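Local coordinates for protein galactan 1,3-beta-galactosidase (Phanerochaete chrysosporium, PDB 7BYS) that probably cleaves beta-1,3-linked galactan from its chain end as a family 43 glycoside hydrolase, the catalytic domain being joined to a calcium-containing carbohydrate-binding module, at residues A209-S217 and A227-T238; S251-R259 and R269-S278. One frame throughout, in Å; residues are numbered along the deposited sequence.

Contact 1: residues A209-S217 and A227-T238; sequences APNPNKWFS and AQQDIAPSATRT
The guanidinium of Arg237 carries the ring of Pro210 on one face, with CG of Pro210 centred over the group at 3.5 Å from CZ of Arg237, while the indole of Trp215 meets Asp230 O and CG2 of Ile231 at its edge and has a water over one face, offset toward the rim. Both flat groups belong to a beta hairpin of the family 43 catalytic domain, in which strand 214-218 pairs antiparallel with the short strand 229-230 and the chain then turns into the 3-10 segment 234-236. Trp215 and Gln229 form the hydrogen-bonded pair, Trp215 N giving the shorter bond, 2.8 Å to Gln229 O. The water on the indole face donates to both Trp215 O and Ala227 O, bridging the strands. With CG lodged between the backbone N and the carbonyl carbon (chi1 72°), the indole leans toward strand 229-230 and brings NE1 to 3.5 Å from CB of Gln229. Lys214 bends at chi2 (-70°) and runs alongside Asp230, closing a salt bridge of 2.7 Å from NZ to OD1; the ammonium sits above the carboxylate plane. CB of Pro212 packs against the same OD1. The guanidinium of Arg237 has further partners in Asp385, through a salt bridge, and Tyr240, through a cation-pi contact. Beyond the strands, Ile231 N donates to Asn213 O, and the amide of Asn213 is held through OD1 by Asn243 N. At the far end the hydroxyl of Thr238 donates from OG1 to Asn211 O over 2.8 Å.

Contact 2: residues S251-R259 and R269-S278; sequences SNAIYMGDR and RYIWYPLDFS
A long antiparallel hairpin inside a four-stranded sheet, the meander unit of a beta-propeller blade, pairs strand 252-259 with strand 269-276 at an angle of 146°. Four hydrogen-bonded pairs, from Ala253 with Leu275 to Arg259 with Arg269, tie the backbones together. On the face bearing Met256 and Trp272, the methionine lies over the indole: CG stands 3.6 Å from the centroid of the five-membered ring, a CH-pi contact only 7° off the normal, and SD follows at 4.2 Å from the centroid of the six-membered ring, a Met-aromatic contact. The extended methionine chain carries CE on to 3.7 Å from CH2 of Trp272. At the indole edge, NE1 donates in plane to a water that in turn donates to Gly257 O, while Trp9 meets the indole edge-to-face. A leucine in place of Trp272 would probably leave Met256 without its aromatic platform and the bridging water without the N-H that donates to it. On the other face, CD1 of Ile271 is centred over the guanidinium of Arg259, 3.5 Å from CZ, while Tyr240 O and Trp239 O take bonds from NE and NH2. At the open end, Asn252 OD1 accepts a nearly straight bond (176°) from Phe277 N. Such twisted antiparallel pairing is that of a blade in the five-bladed beta-propeller of family 43.

In the fold
Contact 1 and contact 2 follow one another along the chain, belong to successive antiparallel sheets of the catalytic propeller, and have centres about 13 Å apart. Tyr255 joins them: its OH lies 3.5 Å from CG2 of Thr238, and its CE1 lies 3.9 Å from CD1 of Ile231, so the tyrosine packs against Thr238 and Ile231 of contact 1. Both contacts border the galactose site seen in another structure of this protein and without sugar here. The side chains of Asn213 and Tyr255 each come within about 5 Å of that of Gln242, and Asp258 lies about 5 Å from Arg82, side chain to side chain. These distances are consistent with the two hairpins forming part of the second shell around galactose-binding residues.

Contact 1: residues A209-S217 and A227-T238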
loop_
_atom_site.group_PDB
_atom_site.type_symbol
_atom_site.label_atom_id
_atom_site.label_comp_id
_atom_site.label_asym_id
_atom_site.label_seq_id
_atom_site.Cartn_x
_atom_site.Cartn_y
_atom_site.Cartn_z
ATOM N N ALA A 209 -11.269 4.535 5.214
ATOM C CA ALA A 209 -10.305 5.415 5.856
ATOM C C ALA A 209 -9.148 4.589 6.409
ATOM O O ALA A 209 -9.361 3.476 6.893
ATOM C CB ALA A 209 -10.962 6.183 6.997
ATOM N N PRO A 210 -7.922 5.101 6.346
ATOM C CA PRO A 210 -6.791 4.372 6.929
ATOM C C PRO A 210 -6.890 4.386 8.445
ATOM O O PRO A 210 -7.519 5.260 9.043
ATOM C CB PRO A 210 -5.578 5.186 6.462
ATOM C CG PRO A 210 -6.121 6.581 6.380
ATOM C CD PRO A 210 -7.519 6.421 5.829
ATOM N N ASN A 211 -6.259 3.392 9.069
ATOM C CA ASN A 211 -6.173 3.348 10.523
ATOM C C ASN A 211 -4.806 2.794 10.915
ATOM O O ASN A 211 -4.074 2.298 10.047
ATOM C CB ASN A 211 -7.332 2.548 11.137
ATOM C CG ASN A 211 -7.370 1.107 10.667
ATOM O OD1 ASN A 211 -6.507 0.304 11.020
ATOM N ND2 ASN A 211 -8.367 0.777 9.854
ATOM N N PRO A 212 -4.401 2.882 12.194
ATOM C CA PRO A 212 -3.094 2.337 12.590
ATOM C C PRO A 212 -3.066 0.820 12.465
ATOM O O PRO A 212 -3.763 0.115 13.203
ATOM C CB PRO A 212 -2.959 2.784 14.055
ATOM C CG PRO A 212 -3.862 3.972 14.168
ATOM C CD PRO A 212 -5.028 3.651 13.287
ATOM N N ASN A 213 -2.260 0.316 11.535
ATOM C CA ASN A 213 -2.145 -1.122 11.337
ATOM C C ASN A 213 -1.257 -1.731 12.424
ATOM O O ASN A 213 -0.407 -1.058 13.019
ATOM C CB ASN A 213 -1.588 -1.431 9.942
ATOM C CG ASN A 213 -2.632 -1.306 8.828
ATOM O OD1 ASN A 213 -2.495 -1.939 7.781
ATOM N ND2 ASN A 213 -3.648 -0.474 9.024
ATOM N N LYS A 214 -1.469 -3.021 12.679
ATOM C CA LYS A 214 -0.909 -3.691 13.845
ATOM C C LYS A 214 -0.153 -4.953 13.442
ATOM O O LYS A 214 -0.428 -5.566 12.407
ATOM C CB LYS A 214 -2.002 -4.113 14.844
ATOM C CG LYS A 214 -2.979 -3.019 15.223
ATOM C CD LYS A 214 -2.331 -1.955 16.091
ATOM C CE LYS A 214 -3.354 -0.910 16.511
ATOM N NZ LYS A 214 -2.713 0.176 17.313
ATOM N N TRP A 215 0.784 -5.355 14.305
ATOM C CA TRP A 215 1.487 -6.625 14.176
ATOM C C TRP A 215 1.238 -7.498 15.403
ATOM O O TRP A 215 1.014 -6.991 16.513
ATOM C CB TRP A 215 3.000 -6.434 13.930
ATOM C CG TRP A 215 3.796 -5.961 15.103
ATOM C CD1 TRP A 215 4.076 -4.663 15.451
ATOM C CD2 TRP A 215 4.452 -6.786 16.072
ATOM N NE1 TRP A 215 4.857 -4.639 16.585
ATOM C CE2 TRP A 215 5.096 -5.929 16.987
ATOM C CE3 TRP A 215 4.542 -8.169 16.264
ATOM C CZ2 TRP A 215 5.829 -6.409 18.074
ATOM C CZ3 TRP A 215 5.271 -8.644 17.338
ATOM C CH2 TRP A 215 5.906 -7.764 18.232
ATOM N N PHE A 216 1.288 -8.817 15.174
ATOM C CA PHE A 216 1.129 -9.865 16.180
ATOM C C PHE A 216 2.123 -10.957 15.814
ATOM O O PHE A 216 2.408 -11.156 14.634
ATOM C CB PHE A 216 -0.267 -10.515 16.110
ATOM C CG PHE A 216 -1.415 -9.541 15.955
ATOM C CD1 PHE A 216 -1.657 -8.904 14.747
ATOM C CD2 PHE A 216 -2.295 -9.318 17.007
ATOM C CE1 PHE A 216 -2.730 -8.027 14.609
ATOM C CE2 PHE A 216 -3.382 -8.443 16.865
ATOM C CZ PHE A 216 -3.589 -7.800 15.668
ATOM N N SER A 217 2.652 -11.679 16.798
ATOM C CA SER A 217 3.541 -12.791 16.476
ATOM C C SER A 217 3.151 -14.029 17.269
ATOM O O SER A 217 2.525 -13.950 18.332
ATOM C CB SER A 217 5.019 -12.490 16.744
ATOM O OG SER A 217 5.227 -12.156 18.098
ATOM N N ALA A 227 -0.400 -9.694 21.773
ATOM C CA ALA A 227 -1.356 -8.604 21.666
ATOM C C ALA A 227 -0.887 -7.586 20.633
ATOM O O ALA A 227 0.307 -7.330 20.472
ATOM C CB ALA A 227 -1.505 -7.914 23.019
ATOM N N GLN A 228 -1.857 -6.984 19.948
ATOM C CA GLN A 228 -1.564 -6.029 18.883
ATOM C C GLN A 228 -0.586 -4.945 19.329
ATOM O O GLN A 228 -0.665 -4.420 20.444
ATOM C CB GLN A 228 -2.858 -5.376 18.398
ATOM C CG GLN A 228 -3.634 -4.644 19.488
ATOM C CD GLN A 228 -4.918 -4.011 18.982
ATOM O OE1 GLN A 228 -5.336 -4.239 17.854
ATOM N NE2 GLN A 228 -5.558 -3.221 19.831
ATOM N N GLN A 229 0.329 -4.595 18.427
ATOM C CA GLN A 229 1.183 -3.425 18.581
ATOM C C GLN A 229 1.273 -2.698 17.242
ATOM O O GLN A 229 1.097 -3.288 16.175
ATOM C CB GLN A 229 2.591 -3.815 19.061
ATOM C CG GLN A 229 2.642 -4.572 20.407
ATOM C CD GLN A 229 2.234 -3.730 21.625
ATOM O OE1 GLN A 229 2.046 -2.512 21.552
ATOM N NE2 GLN A 229 2.114 -4.391 22.768
ATOM N N ASP A 230 1.559 -1.403 17.303
ATOM C CA ASP A 230 1.626 -0.579 16.100
ATOM C C ASP A 230 2.860 -0.892 15.262
ATOM O O ASP A 230 3.947 -1.144 15.790
ATOM C CB ASP A 230 1.657 0.898 16.499
ATOM C CG ASP A 230 0.298 1.425 16.892
ATOM O OD1 ASP A 230 -0.632 1.384 16.057
ATOM O OD2 ASP A 230 0.151 1.874 18.049
ATOM N N ILE A 231 2.690 -0.841 13.931
ATOM C CA ILE A 231 3.832 -0.890 13.017
ATOM C C ILE A 231 4.321 0.494 12.601
ATOM O O ILE A 231 5.384 0.594 11.971
ATOM C CB ILE A 231 3.565 -1.746 11.757
ATOM C CG1 ILE A 231 2.428 -1.172 10.892
ATOM C CG2 ILE A 231 3.304 -3.204 12.142
ATOM C CD1 ILE A 231 2.257 -1.907 9.534
ATOM N N ALA A 232 3.592 1.557 12.934
ATOM C CA ALA A 232 3.911 2.912 12.507
ATOM C C ALA A 232 3.352 3.872 13.546
ATOM O O ALA A 232 2.538 3.474 14.387
ATOM C CB ALA A 232 3.319 3.200 11.117
ATOM N N PRO A 233 3.777 5.141 13.530
ATOM C CA PRO A 233 3.207 6.111 14.482
ATOM C C PRO A 233 1.696 6.194 14.312
ATOM O O PRO A 233 1.197 6.368 13.203
ATOM C CB PRO A 233 3.890 7.431 14.093
ATOM C CG PRO A 233 5.145 7.014 13.390
ATOM C CD PRO A 233 4.792 5.760 12.654
ATOM N N SER A 234 0.960 6.043 15.417
ATOM C CA SER A 234 -0.486 5.869 15.307
ATOM C C SER A 234 -1.158 7.054 14.624
ATOM O O SER A 234 -2.095 6.865 13.841
ATOM C CB SER A 234 -1.121 5.572 16.670
ATOM O OG SER A 234 -0.648 6.440 17.670
ATOM N N ALA A 235 -0.693 8.281 14.894
ATOM C CA ALA A 235 -1.365 9.444 14.328
ATOM C C ALA A 235 -1.327 9.439 12.804
ATOM O O ALA A 235 -2.211 10.013 12.159
ATOM C CB ALA A 235 -0.762 10.738 14.886
ATOM N N THR A 236 -0.324 8.788 12.210
ATOM C CA THR A 236 -0.202 8.805 10.755
ATOM C C THR A 236 -1.129 7.822 10.054
ATOM O O THR A 236 -1.195 7.850 8.823
ATOM C CB THR A 236 1.232 8.507 10.284
ATOM O OG1 THR A 236 1.542 7.127 10.496
ATOM C CG2 THR A 236 2.259 9.390 10.987
ATOM N N ARG A 237 -1.803 6.941 10.793
ATOM C CA ARG A 237 -2.701 5.952 10.200
ATOM C C ARG A 237 -1.955 5.113 9.161
ATOM O O ARG A 237 -2.340 5.020 7.992
ATOM C CB ARG A 237 -3.952 6.615 9.622
ATOM C CG ARG A 237 -4.612 7.590 10.595
ATOM C CD ARG A 237 -5.799 8.316 9.981
ATOM N NE ARG A 237 -5.376 9.153 8.864
ATOM C CZ ARG A 237 -6.202 9.697 7.977
ATOM N NH1 ARG A 237 -7.516 9.499 8.059
ATOM N NH2 ARG A 237 -5.706 10.420 6.977
ATOM N N THR A 238 -0.861 4.501 9.627
ATOM C CA THR A 238 0.033 3.707 8.783
ATOM C C THR A 238 0.572 4.538 7.627
ATOM O O THR A 238 0.662 4.074 6.487
ATOM C CB THR A 238 -0.596 2.392 8.308
ATOM O OG1 THR A 238 -1.438 1.865 9.338
ATOM C CG2 THR A 238 0.487 1.353 8.037
HETATM O O HOH W 1 0.353 1.541 13.386
HETATM O O HOH W 2 2.411 -7.864 18.946
#

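Contact 2: residues S251-R259 and R269-S278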
loop_
_atom_site.group_PDB
_atom_site.type_symbol
_atom_site.label_atom_id
_atom_site.label_comp_id
_atom_site.label_asym_id
_atom_site.label_seq_id
_atom_site.Cartn_x
_atom_site.Cartn_y
_atom_site.Cartn_z
ATOM N N SER A 251 16.541 -10.679 6.401
ATOM C CA SER A 251 16.126 -10.735 7.795
ATOM C C SER A 251 15.014 -9.749 8.114
ATOM O O SER A 251 14.635 -9.616 9.281
ATOM C CB SER A 251 17.315 -10.512 8.728
ATOM O OG SER A 251 17.977 -9.307 8.415
ATOM N N ASN A 252 14.478 -9.068 7.104
ATOM C CA ASN A 252 13.374 -8.138 7.293
ATOM C C ASN A 252 12.224 -8.488 6.350
ATOM O O ASN A 252 12.018 -9.656 6.015
ATOM C CB ASN A 252 13.870 -6.698 7.130
ATOM C CG ASN A 252 15.014 -6.365 8.090
ATOM O OD1 ASN A 252 14.816 -6.269 9.299
ATOM N ND2 ASN A 252 16.219 -6.212 7.545
ATOM N N ALA A 253 11.461 -7.486 5.934
ATOM C CA ALA A 253 10.328 -7.702 5.050
ATOM C C ALA A 253 10.011 -6.374 4.380
ATOM O O ALA A 253 10.594 -5.336 4.704
ATOM C CB ALA A 253 9.117 -8.218 5.839
ATOM N N ILE A 254 9.075 -6.419 3.434
ATOM C CA ILE A 254 8.534 -5.218 2.813
ATOM C C ILE A 254 7.057 -5.142 3.162
ATOM O O ILE A 254 6.297 -6.086 2.896
ATOM C CB ILE A 254 8.707 -5.232 1.294
ATOM C CG1 ILE A 254 10.187 -5.362 0.939
ATOM C CG2 ILE A 254 8.091 -3.964 0.695
ATOM C CD1 ILE A 254 10.433 -5.534 -0.527
ATOM N N TYR A 255 6.654 -4.020 3.752
ATOM C CA TYR A 255 5.249 -3.696 3.914
ATOM C C TYR A 255 4.726 -3.160 2.589
ATOM O O TYR A 255 5.231 -2.148 2.081
ATOM C CB TYR A 255 5.103 -2.626 4.992
ATOM C CG TYR A 255 3.724 -2.025 5.033
ATOM C CD1 TYR A 255 2.704 -2.663 5.717
ATOM C CD2 TYR A 255 3.435 -0.824 4.382
ATOM C CE1 TYR A 255 1.426 -2.139 5.768
ATOM C CE2 TYR A 255 2.149 -0.290 4.407
ATOM C CZ TYR A 255 1.151 -0.951 5.105
ATOM O OH TYR A 255 -0.124 -0.435 5.147
ATOM N N MET A 256 3.741 -3.836 2.003
ATOM C CA MET A 256 3.090 -3.362 0.784
ATOM C C MET A 256 1.659 -3.028 1.144
ATOM O O MET A 256 0.887 -3.915 1.512
ATOM C CB MET A 256 3.122 -4.399 -0.335
ATOM C CG MET A 256 4.518 -4.799 -0.719
ATOM S SD MET A 256 4.459 -6.193 -1.867
ATOM C CE MET A 256 6.166 -6.235 -2.426
ATOM N N GLY A 257 1.322 -1.741 1.072
ATOM C CA GLY A 257 -0.008 -1.272 1.386
ATOM C C GLY A 257 -0.630 -0.510 0.226
ATOM O O GLY A 257 0.035 -0.161 -0.762
ATOM N N ASP A 258 -1.924 -0.246 0.368
ATOM C CA ASP A 258 -2.694 0.569 -0.569
ATOM C C ASP A 258 -3.081 1.874 0.108
ATOM O O ASP A 258 -3.452 1.881 1.285
ATOM C CB ASP A 258 -4.008 -0.133 -0.945
ATOM C CG ASP A 258 -3.793 -1.398 -1.753
ATOM O OD1 ASP A 258 -3.357 -1.288 -2.914
ATOM O OD2 ASP A 258 -4.066 -2.490 -1.219
ATOM N N ARG A 259 -3.020 2.979 -0.639
ATOM C CA ARG A 259 -3.641 4.236 -0.212
ATOM C C ARG A 259 -4.915 4.357 -1.038
ATOM O O ARG A 259 -4.874 4.763 -2.202
ATOM C CB ARG A 259 -2.721 5.437 -0.419
ATOM C CG ARG A 259 -3.415 6.767 -0.086
ATOM C CD ARG A 259 -2.430 7.927 -0.083
ATOM N NE ARG A 259 -1.429 7.716 0.953
ATOM C CZ ARG A 259 -0.184 8.173 0.927
ATOM N NH1 ARG A 259 0.265 8.896 -0.106
ATOM N NH2 ARG A 259 0.630 7.882 1.929
ATOM N N ARG A 269 -2.891 4.680 -4.504
ATOM C CA ARG A 269 -1.441 4.593 -4.615
ATOM C C ARG A 269 -0.915 3.367 -3.879
ATOM O O ARG A 269 -1.633 2.702 -3.126
ATOM C CB ARG A 269 -0.757 5.877 -4.100
ATOM C CG ARG A 269 -1.091 7.157 -4.898
ATOM C CD ARG A 269 -0.907 6.983 -6.404
ATOM N NE ARG A 269 -1.116 8.245 -7.122
ATOM C CZ ARG A 269 -1.486 8.329 -8.393
ATOM N NH1 ARG A 269 -1.697 7.238 -9.104
ATOM N NH2 ARG A 269 -1.660 9.529 -8.953
ATOM N N TYR A 270 0.356 3.060 -4.128
ATOM C CA TYR A 270 1.032 1.916 -3.540
ATOM C C TYR A 270 2.035 2.453 -2.534
ATOM O O TYR A 270 2.931 3.230 -2.894
ATOM C CB TYR A 270 1.712 1.101 -4.644
ATOM C CG TYR A 270 0.719 0.719 -5.719
ATOM C CD1 TYR A 270 -0.295 -0.200 -5.463
ATOM C CD2 TYR A 270 0.768 1.309 -6.982
ATOM C CE1 TYR A 270 -1.223 -0.530 -6.427
ATOM C CE2 TYR A 270 -0.170 0.991 -7.960
ATOM C CZ TYR A 270 -1.157 0.068 -7.679
ATOM O OH TYR A 270 -2.098 -0.250 -8.647
ATOM N N ILE A 271 1.850 2.073 -1.276
ATOM C CA ILE A 271 2.663 2.539 -0.170
ATOM C C ILE A 271 3.500 1.338 0.249
ATOM O O ILE A 271 3.010 0.431 0.934
ATOM C CB ILE A 271 1.786 3.067 0.974
ATOM C CG1 ILE A 271 0.752 4.111 0.479
ATOM C CG2 ILE A 271 2.652 3.648 2.081
ATOM C CD1 ILE A 271 1.322 5.257 -0.344
ATOM N N TRP A 272 4.749 1.305 -0.203
ATOM C CA TRP A 272 5.678 0.223 0.112
ATOM C C TRP A 272 6.835 0.788 0.919
ATOM O O TRP A 272 7.477 1.755 0.489
ATOM C CB TRP A 272 6.268 -0.402 -1.146
ATOM C CG TRP A 272 5.346 -1.203 -2.010
ATOM C CD1 TRP A 272 3.982 -1.245 -1.985
ATOM C CD2 TRP A 272 5.757 -2.052 -3.074
ATOM N NE1 TRP A 272 3.518 -2.083 -2.977
ATOM C CE2 TRP A 272 4.596 -2.597 -3.653
ATOM C CE3 TRP A 272 7.005 -2.418 -3.586
ATOM C CZ2 TRP A 272 4.651 -3.492 -4.720
ATOM C CZ3 TRP A 272 7.055 -3.307 -4.637
ATOM C CH2 TRP A 272 5.891 -3.822 -5.201
ATOM N N TYR A 273 7.105 0.182 2.072
ATOM C CA TYR A 273 8.196 0.597 2.938
ATOM C C TYR A 273 8.916 -0.631 3.474
ATOM O O TYR A 273 8.307 -1.699 3.624
ATOM C CB TYR A 273 7.667 1.375 4.146
ATOM C CG TYR A 273 7.114 2.743 3.848
ATOM C CD1 TYR A 273 7.878 3.701 3.198
ATOM C CD2 TYR A 273 5.816 3.087 4.232
ATOM C CE1 TYR A 273 7.369 4.979 2.945
ATOM C CE2 TYR A 273 5.305 4.352 3.991
ATOM C CZ TYR A 273 6.073 5.288 3.334
ATOM O OH TYR A 273 5.533 6.541 3.095
ATOM N N PRO A 274 10.197 -0.503 3.805
ATOM C CA PRO A 274 10.859 -1.578 4.549
ATOM C C PRO A 274 10.142 -1.813 5.871
ATOM O O PRO A 274 9.683 -0.880 6.529
ATOM C CB PRO A 274 12.283 -1.039 4.774
ATOM C CG PRO A 274 12.456 0.071 3.742
ATOM C CD PRO A 274 11.073 0.664 3.610
ATOM N N LEU A 275 10.039 -3.072 6.247
ATOM C CA LEU A 275 9.516 -3.467 7.546
ATOM C C LEU A 275 10.723 -4.033 8.276
ATOM O O LEU A 275 11.173 -5.145 7.978
ATOM C CB LEU A 275 8.415 -4.506 7.380
ATOM C CG LEU A 275 7.434 -4.747 8.525
ATOM C CD1 LEU A 275 6.723 -3.459 8.953
ATOM C CD2 LEU A 275 6.402 -5.796 8.099
ATOM N N ASP A 276 11.274 -3.249 9.192
ATOM C CA ASP A 276 12.532 -3.586 9.833
ATOM C C ASP A 276 12.285 -4.337 11.133
ATOM O O ASP A 276 11.511 -3.886 11.984
ATOM C CB ASP A 276 13.351 -2.322 10.087
ATOM C CG ASP A 276 14.800 -2.628 10.365
ATOM O OD1 ASP A 276 15.066 -3.222 11.426
ATOM O OD2 ASP A 276 15.665 -2.307 9.521
ATOM N N PHE A 277 12.943 -5.486 11.272
ATOM C CA PHE A 277 12.795 -6.362 12.427
ATOM C C PHE A 277 13.967 -6.273 13.397
ATOM O O PHE A 277 14.004 -7.042 14.365
ATOM C CB PHE A 277 12.690 -7.822 11.969
ATOM C CG PHE A 277 11.333 -8.215 11.445
ATOM C CD1 PHE A 277 10.912 -7.807 10.189
ATOM C CD2 PHE A 277 10.489 -9.021 12.205
ATOM C CE1 PHE A 277 9.672 -8.181 9.698
ATOM C CE2 PHE A 277 9.246 -9.397 11.718
ATOM C CZ PHE A 277 8.842 -8.981 10.462
ATOM N N SER A 278 14.920 -5.370 13.158
ATOM C CA SER A 278 16.152 -5.346 13.941
ATOM C C SER A 278 15.918 -5.197 15.440
ATOM O O SER A 278 16.795 -5.568 16.227
ATOM C CB SER A 278 17.066 -4.226 13.452
ATOM O OG SER A 278 16.427 -2.970 13.607
HETATM O O HOH W 3 0.744 -2.364 -2.535
HETATM O O HOH W 4 -3.738 1.046 -4.106
HETATM O O HOH W 5 3.027 7.623 3.081
#